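Side-chain contact in phosphoenolpyruvate-protein phosphotransferase (Coxiella burnetii, PDB 3TRC), which probably transfers phosphate from phosphoenolpyruvate to a histidine of a protein, the chain here being its GAF domain: residues E125-L130 against A157-A162. Sequence-based numbering, arbitrary orientation.
Sequences ELLGIL and AEIAHA
In this GAF domain, whose antiparallel sheet is backed by helices on one face, the C-terminal helix 142-164 packs on strand 125-134 through L127, I159 and A160. L127 sits in a classic beta bulge: L127 and the following residue, G128, both face I120 of the neighbouring strand 114-122. The bulge shows in the backbone of L127, whose psi of -21° departs from the extended values around it, and it leaves two successive residues on the helix side of the strand. G128 has no side chain to add there, so L127 supplies the strand's only side chain in the contact.

With CG anti to its own carbonyl carbon (chi1 -61°) and CD1 extending the chain (chi2 -174°), the side chain of L127 extends toward the helix and sets CD1 against it. The side chain of I159 points back toward the strand, and the two pass alongside each other in opposite directions. I159 CG2 lies 4.0 Å from L127 CD1, whereas the CD1 end of I159 is directed toward the bulge at G128 but stops short of contact with it. I47 of strand 42-49 and L23 of helix 23-37 also pack on I159, and E122 touches both L127 and A160.

No hydrogen bond joins the two segments; the contact is apolar packing that buries 133 Å² of surface, both sides summed. L127 CD1 fits against the helix surface where I159 passes into A160, 3.9 Å from the backbone N of A160 and 4.1 Å from its CB.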
# COMPACT_ATOMS: atom_id res chain seq x y z
N GLU A 125 -14.06 -1.53 11.17
CA GLU A 125 -13.90 -0.91 12.48
C GLU A 125 -13.10 0.38 12.38
O GLU A 125 -11.94 0.36 11.96
CB GLU A 125 -13.20 -1.88 13.45
CG GLU A 125 -13.04 -1.33 14.86
CD GLU A 125 -12.21 -2.23 15.76
OE1 GLU A 125 -11.71 -3.27 15.28
OE2 GLU A 125 -12.05 -1.89 16.96
N LEU A 126 -13.70 1.50 12.78
CA LEU A 126 -12.99 2.79 12.79
C LEU A 126 -11.90 2.81 13.85
O LEU A 126 -12.17 2.61 15.03
CB LEU A 126 -13.96 3.94 13.04
CG LEU A 126 -13.33 5.34 12.99
CD1 LEU A 126 -13.02 5.71 11.54
CD2 LEU A 126 -14.23 6.38 13.65
N LEU A 127 -10.66 3.08 13.42
CA LEU A 127 -9.53 3.09 14.35
C LEU A 127 -8.97 4.49 14.56
O LEU A 127 -8.27 4.75 15.54
CB LEU A 127 -8.40 2.20 13.83
CG LEU A 127 -8.73 0.72 13.65
CD1 LEU A 127 -7.48 -0.05 13.27
CD2 LEU A 127 -9.36 0.16 14.92
N GLY A 128 -9.25 5.39 13.62
CA GLY A 128 -8.72 6.73 13.73
C GLY A 128 -9.10 7.59 12.56
O GLY A 128 -9.96 7.22 11.75
N ILE A 129 -8.47 8.76 12.47
CA ILE A 129 -8.75 9.72 11.42
C ILE A 129 -7.46 10.36 10.94
O ILE A 129 -6.61 10.73 11.75
CB ILE A 129 -9.66 10.85 11.90
CG1 ILE A 129 -10.86 10.30 12.68
CG2 ILE A 129 -10.11 11.71 10.72
CD1 ILE A 129 -11.93 9.70 11.80
N LEU A 130 -7.32 10.49 9.62
CA LEU A 130 -6.19 11.20 9.03
C LEU A 130 -6.70 12.54 8.50
O LEU A 130 -7.68 12.59 7.76
CB LEU A 130 -5.60 10.37 7.89
CG LEU A 130 -4.47 10.99 7.05
CD1 LEU A 130 -3.22 11.10 7.90
CD2 LEU A 130 -4.20 10.15 5.80
N ALA A 157 -4.01 -1.04 9.09
CA ALA A 157 -3.37 -2.32 9.36
C ALA A 157 -2.28 -2.17 10.40
O ALA A 157 -2.13 -3.01 11.29
CB ALA A 157 -2.80 -2.92 8.08
N GLU A 158 -1.50 -1.10 10.30
CA GLU A 158 -0.43 -0.85 11.25
C GLU A 158 -0.96 -0.60 12.66
O GLU A 158 -0.42 -1.12 13.64
CB GLU A 158 0.44 0.31 10.76
CG GLU A 158 1.11 0.04 9.41
CD GLU A 158 2.12 -1.10 9.47
OE1 GLU A 158 2.97 -1.08 10.38
OE2 GLU A 158 2.06 -2.02 8.63
N ILE A 159 -2.03 0.18 12.77
CA ILE A 159 -2.66 0.41 14.06
C ILE A 159 -3.26 -0.88 14.64
O ILE A 159 -3.10 -1.19 15.82
CB ILE A 159 -3.73 1.51 13.97
CG1 ILE A 159 -3.07 2.82 13.53
CG2 ILE A 159 -4.47 1.66 15.29
CD1 ILE A 159 -4.04 3.96 13.25
N ALA A 160 -3.95 -1.64 13.79
CA ALA A 160 -4.54 -2.90 14.24
C ALA A 160 -3.47 -3.87 14.73
O ALA A 160 -3.66 -4.57 15.72
CB ALA A 160 -5.36 -3.52 13.12
N HIS A 161 -2.34 -3.90 14.03
CA HIS A 161 -1.26 -4.81 14.40
C HIS A 161 -0.66 -4.41 15.74
O HIS A 161 -0.40 -5.26 16.59
CB HIS A 161 -0.18 -4.83 13.31
CG HIS A 161 0.96 -5.75 13.60
ND1 HIS A 161 2.23 -5.30 13.87
CD2 HIS A 161 1.01 -7.10 13.68
CE1 HIS A 161 3.03 -6.34 14.09
NE2 HIS A 161 2.31 -7.44 13.98
N ALA A 162 -0.44 -3.11 15.93
CA ALA A 162 0.07 -2.59 17.20
C ALA A 162 -0.86 -2.94 18.36
O ALA A 162 -0.41 -3.36 19.42
CB ALA A 162 0.26 -1.08 17.12